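Local coordinates for protein chloramphenicol acetyltransferase (Aliivibrio fischeri, PDB 6PXA) that probably transfers an acetyl group from acetyl-CoA to chloramphenicol, and also binds taurocholic acid, at residues M4-S9 with S39-E44; P23-G28 with R48-D53; A159-V164 with K172-E177; V153-V158 with G166-V171. All coordinates share one frame; numbering follows the deposited sequence.

The four contacts illustrate how chemistry follows position in a left-handed beta-helix. Contact 1 lies at the surface, where an N-terminal loop is tied by polar and backbone bonds to the loop that leads into helix 42-46. Contact 2, about 17 Å away between centres, is buried, and combines apolar packing with one hydrogen bond from an asparagine side-chain amide; the two touch through Glu43 and Ile25. Contacts 3 and 4 lie on the other side of the chain's centre from contact 2 and share strand 169-173: contact 3 pairs the hairpin backbones and packs aromatics with an arginine, while contact 4, more superficial, relies largely on one asparagine. Contacts 1 and 3 reach the second subunit, contacts 2 and 4 the third.

Contact 1 of 4, residues M4-S9 with S39-E44; sequences MEAFNS and SKTFEE
Ser39 is the residue most covered here, and it meets Glu5 and Ala6 with different groups. Its carbonyl O accepts a hydrogen bond from Ala6 N (2.7 Å, N-H...O angle 165°), the firm link between the two backbones. Its hydroxyl serves the other neighbour: Ser39 OG gives a weak hydrogen bond to Glu5 OE1 at 3.2 Å. The glutamate brings its carboxylate to that hydroxyl through a chain that stays extended beyond CG, while its CB lies close to the Ser39 carbonyl O that Ala6 uses. A neighbouring subunit also comes near, its Lys40 NZ standing at long range from Glu5 OE2 as a weak ion pair. Ala6 turns its methyl toward the opposing chain, where CB sits 3.5 Å from Lys40 C. Beyond it, Thr41 and Glu44 form a capping box at the start of helix 42-46: Thr41 N donates to Glu44 OE1 (3.0 Å), approaching from above the carboxylate plane, and Glu44 N donates to Thr41 OG1 (3.3 Å). With chi1 at 67°, Thr41 places OG1 between its backbone N and carbonyl carbon, near the amide it caps, and leaves CG2 to face Ala6 CB at 4.0 Å. Farther along the N-terminal loop, the buried ring of Phe7 packs on Phe36 and presents its edge to Lys40, whose O lies near the ring plane, 3.8 Å from Phe7 CE1.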
loop_
_atom_site.group_PDB
_atom_site.type_symbol
_atom_site.label_atom_id
_atom_site.label_comp_id
_atom_site.label_asym_id
_atom_site.label_seq_id
_atom_site.Cartn_x
_atom_site.Cartn_y
_atom_site.Cartn_z
ATOM N N MET B 4 22.476 -9.879 0.818
ATOM C CA MET B 4 21.682 -10.737 -0.039
ATOM C C MET B 4 20.199 -10.538 0.237
ATOM O O MET B 4 19.791 -10.040 1.291
ATOM C CB MET B 4 22.052 -12.203 0.155
ATOM C CG MET B 4 21.807 -12.731 1.539
ATOM S SD MET B 4 22.027 -14.521 1.557
ATOM C CE MET B 4 20.341 -15.067 1.276
ATOM N N GLU B 5 19.398 -10.908 -0.756
ATOM C CA GLU B 5 17.945 -10.942 -0.693
ATOM C C GLU B 5 17.465 -12.383 -0.808
ATOM O O GLU B 5 18.216 -13.292 -1.182
ATOM C CB GLU B 5 17.324 -10.081 -1.802
ATOM C CG GLU B 5 17.958 -8.717 -1.909
ATOM C CD GLU B 5 17.048 -7.693 -2.550
ATOM O OE1 GLU B 5 16.067 -8.097 -3.222
ATOM O OE2 GLU B 5 17.318 -6.478 -2.375
ATOM N N ALA B 6 16.182 -12.577 -0.494
ATOM C CA ALA B 6 15.637 -13.924 -0.359
ATOM C C ALA B 6 15.417 -14.603 -1.699
ATOM O O ALA B 6 15.448 -15.838 -1.771
ATOM C CB ALA B 6 14.321 -13.886 0.419
ATOM N N PHE B 7 15.196 -13.823 -2.755
ATOM C CA PHE B 7 14.874 -14.330 -4.082
ATOM C C PHE B 7 15.816 -13.724 -5.117
ATOM O O PHE B 7 16.173 -12.548 -5.019
ATOM C CB PHE B 7 13.430 -13.990 -4.454
ATOM C CG PHE B 7 12.399 -14.621 -3.555
ATOM C CD1 PHE B 7 12.043 -14.023 -2.369
ATOM C CD2 PHE B 7 11.782 -15.800 -3.917
ATOM C CE1 PHE B 7 11.091 -14.585 -1.564
ATOM C CE2 PHE B 7 10.837 -16.361 -3.117
ATOM C CZ PHE B 7 10.499 -15.755 -1.932
ATOM N N ASN B 8 16.199 -14.528 -6.115
ATOM C CA ASN B 8 17.087 -14.076 -7.179
ATOM C C ASN B 8 16.342 -13.555 -8.400
ATOM O O ASN B 8 16.893 -12.745 -9.149
ATOM C CB ASN B 8 18.025 -15.206 -7.608
ATOM C CG ASN B 8 19.146 -15.448 -6.610
ATOM O OD1 ASN B 8 19.383 -14.636 -5.710
ATOM N ND2 ASN B 8 19.853 -16.559 -6.776
ATOM N N SER B 9 15.111 -13.998 -8.634
ATOM C CA SER B 9 14.291 -13.371 -9.663
ATOM C C SER B 9 12.838 -13.617 -9.308
ATOM O O SER B 9 12.527 -14.463 -8.463
ATOM C CB SER B 9 14.611 -13.901 -11.073
ATOM O OG SER B 9 14.215 -15.250 -11.212
ATOM N N SER B 39 11.960 -8.634 -1.216
ATOM C CA SER B 39 13.337 -8.877 -0.770
ATOM C C SER B 39 13.515 -9.966 0.276
ATOM O O SER B 39 14.556 -10.625 0.286
ATOM C CB SER B 39 13.976 -7.594 -0.231
ATOM O OG SER B 39 14.067 -6.604 -1.252
ATOM N N LYS B 40 12.552 -10.161 1.162
ATOM C CA LYS B 40 12.798 -10.983 2.341
ATOM C C LYS B 40 11.935 -12.241 2.327
ATOM O O LYS B 40 10.998 -12.370 1.534
ATOM C CB LYS B 40 12.560 -10.151 3.603
ATOM C CG LYS B 40 13.618 -9.074 3.858
ATOM C CD LYS B 40 13.105 -8.069 4.894
ATOM C CE LYS B 40 14.105 -6.957 5.187
ATOM N NZ LYS B 40 15.193 -7.419 6.091
ATOM N N THR B 41 12.263 -13.184 3.219
ATOM C CA THR B 41 11.515 -14.432 3.291
ATOM C C THR B 41 10.095 -14.199 3.778
ATOM O O THR B 41 9.773 -13.185 4.414
ATOM C CB THR B 41 12.147 -15.433 4.258
ATOM O OG1 THR B 41 12.037 -14.922 5.597
ATOM C CG2 THR B 41 13.614 -15.718 3.937
ATOM N N PHE B 42 9.258 -15.202 3.514
ATOM C CA PHE B 42 7.870 -15.193 3.953
ATOM C C PHE B 42 7.754 -14.892 5.450
ATOM O O PHE B 42 6.953 -14.045 5.864
ATOM C CB PHE B 42 7.247 -16.548 3.609
ATOM C CG PHE B 42 5.800 -16.676 3.993
ATOM C CD1 PHE B 42 4.827 -16.036 3.262
ATOM C CD2 PHE B 42 5.417 -17.479 5.055
ATOM C CE1 PHE B 42 3.491 -16.157 3.599
ATOM C CE2 PHE B 42 4.081 -17.613 5.397
ATOM C CZ PHE B 42 3.116 -16.945 4.670
ATOM N N GLU B 43 8.563 -15.566 6.285
ATOM C CA GLU B 43 8.443 -15.389 7.733
ATOM C C GLU B 43 9.014 -14.074 8.236
ATOM O O GLU B 43 8.679 -13.661 9.349
ATOM C CB GLU B 43 9.125 -16.539 8.496
ATOM C CG GLU B 43 8.315 -17.817 8.453
ATOM C CD GLU B 43 8.829 -18.859 9.441
ATOM O OE1 GLU B 43 9.998 -19.277 9.331
ATOM O OE2 GLU B 43 8.054 -19.241 10.334
ATOM N N GLU B 44 9.858 -13.395 7.470
ATOM C CA GLU B 44 10.379 -12.141 7.992
ATOM C C GLU B 44 9.686 -10.914 7.427
ATOM O O GLU B 44 9.839 -9.838 7.998
ATOM C CB GLU B 44 11.888 -12.046 7.776
ATOM C CG GLU B 44 12.337 -12.093 6.372
ATOM C CD GLU B 44 13.811 -12.417 6.259
ATOM O OE1 GLU B 44 14.369 -12.282 5.152
ATOM O OE2 GLU B 44 14.414 -12.811 7.279
#

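Contact 2 of 4, residues P23-G28 with R48-D53; sequences PNIEVG and RYLLGD
Asn24 ND2 donates to Leu51 O at 2.9 Å, with an N-H...O angle of 155°, and this is the single hydrogen bond between the two segments. The acceptor lies close to the plane of the Asn24 amide, whereas the nitrogen stands 34° out of the plane of the Leu51 carbonyl. Beside this polar link, Leu50 fills the angle between Asn24 and Ile25. Because its CG is turned away from the backbone N (chi1 -168°), the branch projects across the contact: Leu50 CD2 comes to 3.4 Å from Ile25 CG1, tighter than usual van der Waals contact, and Leu50 CG lies 4.0 Å from Asn24 CB. The two aliphatic chains cross obliquely. The acceptor belongs to a type II beta turn from Leu50 to Asp53, closed by Asp53 N to Leu50 O at 3.2 Å. Gly52 occupies the third position of that turn, where positive phi suits glycine, and it lies against Pro23, its O 4.4 Å from Pro23 CD. Trp60 of helix 57-60 covers Pro23, Asn24 and Leu51; the Leu51 side chain also packs on Trp10 of the third subunit and lies about 4 Å from a bound taurocholic acid. The contact thus fastens a turn leading to helix 57-60 onto the start of strand 25-27 and the residue before it, at an edge strand, within this chain, of a parallel sheet in the left-handed beta-helix.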
loop_
_atom_site.group_PDB
_atom_site.type_symbol
_atom_site.label_atom_id
_atom_site.label_comp_id
_atom_site.label_asym_id
_atom_site.label_seq_id
_atom_site.Cartn_x
_atom_site.Cartn_y
_atom_site.Cartn_z
ATOM N N PRO B 23 6.631 -22.095 15.187
ATOM C CA PRO B 23 5.631 -23.069 15.650
ATOM C C PRO B 23 4.214 -22.534 15.578
ATOM O O PRO B 23 3.256 -23.318 15.660
ATOM C CB PRO B 23 6.059 -23.360 17.102
ATOM C CG PRO B 23 6.908 -22.207 17.512
ATOM C CD PRO B 23 7.589 -21.728 16.247
ATOM N N ASN B 24 4.046 -21.230 15.405
ATOM C CA ASN B 24 2.720 -20.649 15.382
ATOM C C ASN B 24 2.192 -20.486 13.968
ATOM O O ASN B 24 1.090 -19.950 13.788
ATOM C CB ASN B 24 2.723 -19.323 16.141
ATOM C CG ASN B 24 2.815 -19.517 17.631
ATOM O OD1 ASN B 24 2.132 -20.375 18.197
ATOM N ND2 ASN B 24 3.699 -18.759 18.282
ATOM N N ILE B 25 2.913 -21.003 12.973
ATOM C CA ILE B 25 2.445 -21.031 11.590
ATOM C C ILE B 25 2.288 -22.478 11.153
ATOM O O ILE B 25 3.120 -23.333 11.477
ATOM C CB ILE B 25 3.382 -20.291 10.619
ATOM C CG1 ILE B 25 3.654 -18.881 11.090
ATOM C CG2 ILE B 25 2.715 -20.187 9.258
ATOM C CD1 ILE B 25 4.637 -18.094 10.177
ATOM N N GLU B 26 1.199 -22.753 10.444
ATOM C CA GLU B 26 0.957 -24.044 9.818
ATOM C C GLU B 26 0.673 -23.784 8.339
ATOM O O GLU B 26 -0.232 -23.012 8.016
ATOM C CB GLU B 26 -0.213 -24.756 10.501
ATOM C CG GLU B 26 -0.910 -25.770 9.642
ATOM C CD GLU B 26 -2.170 -26.302 10.304
ATOM O OE1 GLU B 26 -2.279 -26.190 11.545
ATOM O OE2 GLU B 26 -3.046 -26.824 9.580
ATOM N N VAL B 27 1.450 -24.402 7.447
ATOM C CA VAL B 27 1.272 -24.235 6.006
ATOM C C VAL B 27 1.216 -25.603 5.340
ATOM O O VAL B 27 2.074 -26.455 5.592
ATOM C CB VAL B 27 2.394 -23.389 5.370
ATOM C CG1 VAL B 27 2.084 -23.160 3.914
ATOM C CG2 VAL B 27 2.562 -22.072 6.086
ATOM N N GLY B 28 0.228 -25.794 4.459
ATOM C CA GLY B 28 0.029 -27.064 3.789
ATOM C C GLY B 28 0.824 -27.218 2.490
ATOM O O GLY B 28 1.489 -26.297 1.990
ATOM N N ARG B 48 3.483 -10.926 10.027
ATOM C CA ARG B 48 3.936 -9.832 10.874
ATOM C C ARG B 48 3.307 -9.907 12.253
ATOM O O ARG B 48 2.107 -10.176 12.392
ATOM C CB ARG B 48 3.638 -8.456 10.238
ATOM C CG ARG B 48 4.184 -8.333 8.840
ATOM C CD ARG B 48 4.088 -6.906 8.317
ATOM N NE ARG B 48 4.708 -6.767 7.003
ATOM C CZ ARG B 48 4.715 -5.632 6.312
ATOM N NH1 ARG B 48 4.147 -4.553 6.835
ATOM N NH2 ARG B 48 5.303 -5.581 5.122
ATOM N N TYR B 49 4.149 -9.647 13.256
ATOM C CA TYR B 49 3.776 -9.539 14.664
ATOM C C TYR B 49 3.375 -10.882 15.248
ATOM O O TYR B 49 2.593 -10.927 16.193
ATOM C CB TYR B 49 2.657 -8.514 14.887
ATOM C CG TYR B 49 2.944 -7.177 14.226
ATOM C CD1 TYR B 49 3.866 -6.294 14.778
ATOM C CD2 TYR B 49 2.294 -6.805 13.041
ATOM C CE1 TYR B 49 4.132 -5.058 14.195
ATOM C CE2 TYR B 49 2.559 -5.539 12.444
ATOM C CZ TYR B 49 3.483 -4.693 13.011
ATOM O OH TYR B 49 3.754 -3.457 12.416
ATOM N N LEU B 50 3.920 -11.971 14.705
ATOM C CA LEU B 50 3.669 -13.329 15.219
ATOM C C LEU B 50 4.792 -13.749 16.171
ATOM O O LEU B 50 5.910 -14.057 15.736
ATOM C CB LEU B 50 3.543 -14.312 14.059
ATOM C CG LEU B 50 3.005 -15.673 14.501
ATOM C CD1 LEU B 50 1.706 -15.478 15.232
ATOM C CD2 LEU B 50 2.766 -16.505 13.295
ATOM N N LEU B 51 4.486 -13.778 17.475
ATOM C CA LEU B 51 5.469 -14.225 18.459
ATOM C C LEU B 51 6.069 -15.568 18.060
ATOM O O LEU B 51 5.370 -16.480 17.616
ATOM C CB LEU B 51 4.831 -14.333 19.859
ATOM C CG LEU B 51 4.533 -12.997 20.571
ATOM C CD1 LEU B 51 3.861 -13.222 21.918
ATOM C CD2 LEU B 51 5.822 -12.197 20.763
ATOM N N GLY B 52 7.379 -15.683 18.208
ATOM C CA GLY B 52 8.075 -16.902 17.871
ATOM C C GLY B 52 8.818 -16.826 16.565
ATOM O O GLY B 52 9.517 -17.779 16.207
ATOM N N ASP B 53 8.704 -15.708 15.855
ATOM C CA ASP B 53 9.484 -15.500 14.652
ATOM C C ASP B 53 10.914 -15.192 15.069
ATOM O O ASP B 53 11.275 -15.269 16.249
ATOM C CB ASP B 53 8.854 -14.399 13.799
ATOM C CG ASP B 53 8.737 -13.057 14.538
ATOM O OD1 ASP B 53 9.229 -12.931 15.693
ATOM O OD2 ASP B 53 8.167 -12.110 13.932
#

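Contact 3 of 4, residues A159-V164 with K172-E177; sequences APYSVV and KKRFDE
The ring of Phe175 is met at its edge by Tyr161 CD1, 3.8 Å from Phe175 CE2, while one of its faces takes Arg174 CB. The two aromatic planes are inclined at 64°. Phe175 CE2 in turn lies over one face of the Arg174 guanidinium, toward its rim, and Arg174 NH1 reaches Tyr161 CE1 at 3.3 Å with ring and guanidinium planes 34° apart. These groups cluster at the open end of the beta hairpin formed by strands 162-165 and 169-173, which follows the hexapeptide-repeat coils of a left-handed beta-helix. The arginine is bent at chi3 (65°), and its polar end is satisfied beyond the hairpin: NH1 donates to Gly145 O and NE to Ala95 O of the second subunit, fixing the guanidinium at a subunit interface. Residues of helix 177-186 pack on the Tyr161 ring, which is buried.

The backbones of the hairpin are joined by Arg174 N to Tyr161 O and Val163 N to Lys172 O, both 2.9 Å, with Ser162 and Lys173 as an antiparallel non-hydrogen-bonded pair between them. The same Tyr161 O also receives a CA-H...O contact from Lys173 CA at 3.3 Å. Val163 and Lys172 run side by side in the same direction, Val163 CG2 touching Lys172 CG at 3.8 Å. On the other face of the hairpin, Lys173 passes Ser162 and brings its CE to 3.5 Å from Pro160 O, and its NZ forms a salt bridge with Glu177 OE2 (3.1 Å), reached on the syn side of the carboxylate.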
loop_
_atom_site.group_PDB
_atom_site.type_symbol
_atom_site.label_atom_id
_atom_site.label_comp_id
_atom_site.label_asym_id
_atom_site.label_seq_id
_atom_site.Cartn_x
_atom_site.Cartn_y
_atom_site.Cartn_z
ATOM N N ALA B 159 -15.974 -15.732 1.617
ATOM C CA ALA B 159 -16.655 -16.965 1.268
ATOM C C ALA B 159 -15.853 -17.743 0.227
ATOM O O ALA B 159 -15.144 -17.150 -0.580
ATOM C CB ALA B 159 -18.055 -16.679 0.721
ATOM N N PRO B 160 -15.968 -19.078 0.225
ATOM C CA PRO B 160 -15.243 -19.892 -0.760
ATOM C C PRO B 160 -15.521 -19.455 -2.190
ATOM O O PRO B 160 -16.667 -19.204 -2.575
ATOM C CB PRO B 160 -15.775 -21.307 -0.508
ATOM C CG PRO B 160 -16.324 -21.284 0.858
ATOM C CD PRO B 160 -16.780 -19.891 1.135
ATOM N N TYR B 161 -14.450 -19.413 -2.985
ATOM C CA TYR B 161 -14.499 -19.105 -4.416
ATOM C C TYR B 161 -14.997 -17.692 -4.695
ATOM O O TYR B 161 -15.437 -17.394 -5.818
ATOM C CB TYR B 161 -15.331 -20.144 -5.168
ATOM C CG TYR B 161 -14.623 -21.472 -5.196
ATOM C CD1 TYR B 161 -13.648 -21.741 -6.148
ATOM C CD2 TYR B 161 -14.891 -22.434 -4.235
ATOM C CE1 TYR B 161 -12.980 -22.948 -6.161
ATOM C CE2 TYR B 161 -14.230 -23.638 -4.230
ATOM C CZ TYR B 161 -13.276 -23.886 -5.188
ATOM O OH TYR B 161 -12.634 -25.086 -5.153
ATOM N N SER B 162 -14.929 -16.825 -3.684
ATOM C CA SER B 162 -15.147 -15.398 -3.865
ATOM C C SER B 162 -13.901 -14.712 -4.432
ATOM O O SER B 162 -12.759 -15.104 -4.153
ATOM C CB SER B 162 -15.530 -14.756 -2.522
ATOM O OG SER B 162 -16.874 -15.046 -2.177
ATOM N N VAL B 163 -14.127 -13.649 -5.207
ATOM C CA VAL B 163 -13.071 -12.727 -5.622
ATOM C C VAL B 163 -13.284 -11.401 -4.899
ATOM O O VAL B 163 -14.348 -10.782 -5.027
ATOM C CB VAL B 163 -13.076 -12.519 -7.145
ATOM C CG1 VAL B 163 -11.888 -11.642 -7.585
ATOM C CG2 VAL B 163 -13.094 -13.848 -7.853
ATOM N N VAL B 164 -12.269 -10.942 -4.169
ATOM C CA VAL B 164 -12.416 -9.798 -3.268
ATOM C C VAL B 164 -11.275 -8.830 -3.526
ATOM O O VAL B 164 -10.110 -9.237 -3.576
ATOM C CB VAL B 164 -12.451 -10.225 -1.784
ATOM C CG1 VAL B 164 -12.872 -9.050 -0.858
ATOM C CG2 VAL B 164 -13.385 -11.423 -1.593
ATOM N N LYS B 172 -17.158 -10.890 -7.601
ATOM C CA LYS B 172 -17.815 -12.022 -8.247
ATOM C C LYS B 172 -17.475 -13.286 -7.472
ATOM O O LYS B 172 -16.603 -13.296 -6.595
ATOM C CB LYS B 172 -17.391 -12.200 -9.699
ATOM C CG LYS B 172 -15.902 -12.403 -9.894
ATOM C CD LYS B 172 -15.593 -12.713 -11.356
ATOM C CE LYS B 172 -16.324 -13.983 -11.788
ATOM N NZ LYS B 172 -15.768 -14.583 -13.030
ATOM N N LYS B 173 -18.186 -14.355 -7.813
ATOM C CA LYS B 173 -17.832 -15.714 -7.433
ATOM C C LYS B 173 -17.334 -16.435 -8.682
ATOM O O LYS B 173 -17.860 -16.221 -9.772
ATOM C CB LYS B 173 -19.031 -16.440 -6.809
ATOM C CG LYS B 173 -19.500 -15.781 -5.510
ATOM C CD LYS B 173 -20.370 -16.709 -4.670
ATOM C CE LYS B 173 -19.538 -17.461 -3.646
ATOM N NZ LYS B 173 -20.368 -18.360 -2.781
ATOM N N ARG B 174 -16.277 -17.238 -8.540
ATOM C CA ARG B 174 -15.642 -17.819 -9.726
ATOM C C ARG B 174 -16.598 -18.735 -10.479
ATOM O O ARG B 174 -16.531 -18.822 -11.710
ATOM C CB ARG B 174 -14.377 -18.581 -9.332
ATOM C CG ARG B 174 -13.210 -17.706 -8.853
ATOM C CD ARG B 174 -12.140 -18.541 -8.155
ATOM N NE ARG B 174 -11.479 -19.485 -9.054
ATOM C CZ ARG B 174 -10.798 -20.562 -8.662
ATOM N NH1 ARG B 174 -10.672 -20.872 -7.378
ATOM N NH2 ARG B 174 -10.240 -21.350 -9.565
ATOM N N PHE B 175 -17.484 -19.437 -9.763
ATOM C CA PHE B 175 -18.402 -20.395 -10.373
ATOM C C PHE B 175 -19.800 -20.239 -9.786
ATOM O O PHE B 175 -19.999 -19.591 -8.752
ATOM C CB PHE B 175 -17.908 -21.837 -10.176
ATOM C CG PHE B 175 -16.465 -22.021 -10.530
ATOM C CD1 PHE B 175 -16.075 -22.108 -11.852
ATOM C CD2 PHE B 175 -15.496 -22.082 -9.538
ATOM C CE1 PHE B 175 -14.745 -22.278 -12.186
ATOM C CE2 PHE B 175 -14.158 -22.245 -9.862
ATOM C CZ PHE B 175 -13.786 -22.337 -11.199
ATOM N N ASP B 176 -20.772 -20.857 -10.461
ATOM C CA ASP B 176 -22.136 -20.931 -9.946
ATOM C C ASP B 176 -22.177 -21.687 -8.623
ATOM O O ASP B 176 -21.317 -22.520 -8.328
ATOM C CB ASP B 176 -23.049 -21.629 -10.952
ATOM C CG ASP B 176 -22.707 -21.262 -12.374
ATOM O OD1 ASP B 176 -21.490 -21.237 -12.690
ATOM O OD2 ASP B 176 -23.637 -20.996 -13.164
ATOM N N GLU B 177 -23.218 -21.400 -7.833
ATOM C CA GLU B 177 -23.313 -21.957 -6.485
ATOM C C GLU B 177 -23.294 -23.479 -6.502
ATOM O O GLU B 177 -22.626 -24.109 -5.673
ATOM C CB GLU B 177 -24.581 -21.456 -5.790
ATOM C CG GLU B 177 -24.559 -19.980 -5.398
ATOM C CD GLU B 177 -23.517 -19.662 -4.338
ATOM O OE1 GLU B 177 -23.175 -20.556 -3.536
ATOM O OE2 GLU B 177 -23.034 -18.514 -4.308
#

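Contact 4 of 4, residues V153-V158 with G166-V171; sequences VITKNV and GNNVVV
The loop connecting strands 162-165 and 169-173 runs beside the end of strand 153-154, an edge strand, within this chain, of a parallel sheet in the left-handed beta-helix, and Asn168 clasps the chain at Thr155 and Lys156. Three donors grip its OD1. Thr155 N donates to Asn168 OD1 at 2.9 Å in the carbonyl plane, on a lone pair, and Lys156 N to the same OD1 at 3.3 Å from well above that plane. The third is a water, 2.5 Å from Asn168 OD1, which also donates to Lys156 O. The other half of the amide is used as well: Asn168 ND2 donates to Thr155 OG1 at a short 2.6 Å. That hydroxyl is in place because Thr155 has OG1 between its backbone N and carbonyl carbon (chi1 62°). Bonds to both its oxygen and its nitrogen leave the Asn168 amide little freedom to flip or turn. Gly166 O, earlier in the loop, accepts from Val153 N of the strand at 2.9 Å, and Asn167 forms the centre of an inverse gamma turn that leads into Asn168. Val153 also packs on Arg151 of the third subunit, and Asn167 on its Val165. The Lys156 and Asn168 side chains cross at about a right angle, Lys156 CG 3.9 Å from Asn168 CG.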
loop_
_atom_site.group_PDB
_atom_site.type_symbol
_atom_site.label_atom_id
_atom_site.label_comp_id
_atom_site.label_asym_id
_atom_site.label_seq_id
_atom_site.Cartn_x
_atom_site.Cartn_y
_atom_site.Cartn_z
ATOM N N VAL B 153 -7.545 -5.098 1.152
ATOM C CA VAL B 153 -7.425 -5.006 2.604
ATOM C C VAL B 153 -8.584 -5.815 3.186
ATOM O O VAL B 153 -9.750 -5.385 3.162
ATOM C CB VAL B 153 -7.427 -3.557 3.092
ATOM C CG1 VAL B 153 -7.292 -3.514 4.652
ATOM C CG2 VAL B 153 -6.297 -2.770 2.413
ATOM N N ILE B 154 -8.277 -7.010 3.658
ATOM C CA ILE B 154 -9.278 -8.018 3.997
ATOM C C ILE B 154 -9.490 -7.972 5.505
ATOM O O ILE B 154 -8.577 -8.294 6.278
ATOM C CB ILE B 154 -8.837 -9.409 3.532
ATOM C CG1 ILE B 154 -8.589 -9.357 2.026
ATOM C CG2 ILE B 154 -9.897 -10.443 3.853
ATOM C CD1 ILE B 154 -9.869 -9.041 1.214
ATOM N N THR B 155 -10.666 -7.510 5.929
ATOM C CA THR B 155 -10.974 -7.442 7.355
ATOM C C THR B 155 -12.158 -8.306 7.756
ATOM O O THR B 155 -12.459 -8.388 8.948
ATOM C CB THR B 155 -11.272 -5.999 7.791
ATOM O OG1 THR B 155 -12.421 -5.532 7.084
ATOM C CG2 THR B 155 -10.104 -5.084 7.503
ATOM N N LYS B 156 -12.839 -8.926 6.801
ATOM C CA LYS B 156 -13.981 -9.790 7.037
ATOM C C LYS B 156 -13.669 -11.156 6.450
ATOM O O LYS B 156 -12.782 -11.280 5.599
ATOM C CB LYS B 156 -15.233 -9.205 6.381
ATOM C CG LYS B 156 -15.455 -7.740 6.705
ATOM C CD LYS B 156 -16.800 -7.273 6.170
ATOM C CE LYS B 156 -17.136 -5.870 6.676
ATOM N NZ LYS B 156 -18.495 -5.453 6.228
ATOM N N ASN B 157 -14.406 -12.175 6.894
ATOM C CA ASN B 157 -14.300 -13.497 6.278
ATOM C C ASN B 157 -14.671 -13.454 4.795
ATOM O O ASN B 157 -15.561 -12.713 4.372
ATOM C CB ASN B 157 -15.204 -14.512 7.000
ATOM C CG ASN B 157 -14.710 -14.830 8.382
ATOM O OD1 ASN B 157 -13.517 -14.675 8.669
ATOM N ND2 ASN B 157 -15.613 -15.268 9.255
ATOM N N VAL B 158 -13.997 -14.294 4.011
ATOM C CA VAL B 158 -14.184 -14.377 2.563
ATOM C C VAL B 158 -14.787 -15.740 2.240
ATOM O O VAL B 158 -14.203 -16.780 2.573
ATOM C CB VAL B 158 -12.859 -14.150 1.817
ATOM C CG1 VAL B 158 -13.006 -14.390 0.315
ATOM C CG2 VAL B 158 -12.360 -12.733 2.081
ATOM N N GLY B 166 -9.897 -4.461 -2.873
ATOM C CA GLY B 166 -10.113 -3.221 -2.154
ATOM C C GLY B 166 -10.577 -3.452 -0.729
ATOM O O GLY B 166 -10.128 -4.375 -0.030
ATOM N N ASN B 167 -11.536 -2.629 -0.310
ATOM C CA ASN B 167 -12.060 -2.640 1.061
ATOM C C ASN B 167 -13.179 -3.694 1.194
ATOM O O ASN B 167 -14.377 -3.397 1.283
ATOM C CB ASN B 167 -12.521 -1.227 1.420
ATOM C CG ASN B 167 -13.038 -1.093 2.855
ATOM O OD1 ASN B 167 -12.858 -1.978 3.695
ATOM N ND2 ASN B 167 -13.688 0.035 3.133
ATOM N N ASN B 168 -12.760 -4.964 1.182
ATOM C CA ASN B 168 -13.666 -6.128 1.285
ATOM C C ASN B 168 -14.752 -6.137 0.224
ATOM O O ASN B 168 -15.898 -6.501 0.508
ATOM C CB ASN B 168 -14.340 -6.225 2.656
ATOM C CG ASN B 168 -13.356 -6.368 3.769
ATOM O OD1 ASN B 168 -12.688 -7.398 3.891
ATOM N ND2 ASN B 168 -13.254 -5.332 4.603
ATOM N N VAL B 169 -14.427 -5.738 -1.007
ATOM C CA VAL B 169 -15.428 -5.704 -2.068
ATOM C C VAL B 169 -15.403 -7.047 -2.785
ATOM O O VAL B 169 -14.407 -7.408 -3.420
ATOM C CB VAL B 169 -15.196 -4.551 -3.056
ATOM C CG1 VAL B 169 -16.332 -4.550 -4.070
ATOM C CG2 VAL B 169 -15.150 -3.217 -2.305
ATOM N N VAL B 170 -16.497 -7.789 -2.666
ATOM C CA VAL B 170 -16.678 -9.044 -3.384
ATOM C C VAL B 170 -17.165 -8.700 -4.792
ATOM O O VAL B 170 -18.294 -8.241 -4.973
ATOM C CB VAL B 170 -17.676 -9.954 -2.658
ATOM C CG1 VAL B 170 -17.752 -11.323 -3.332
ATOM C CG2 VAL B 170 -17.312 -10.056 -1.178
ATOM N N VAL B 171 -16.336 -8.949 -5.800
ATOM C CA VAL B 171 -16.698 -8.524 -7.152
ATOM C C VAL B 171 -17.350 -9.627 -7.971
ATOM O O VAL B 171 -18.034 -9.317 -8.964
ATOM C CB VAL B 171 -15.486 -7.958 -7.922
ATOM C CG1 VAL B 171 -14.823 -6.861 -7.123
ATOM C CG2 VAL B 171 -14.497 -9.065 -8.247
HETATM O O HOH W 1 -13.500 -9.506 2.919
#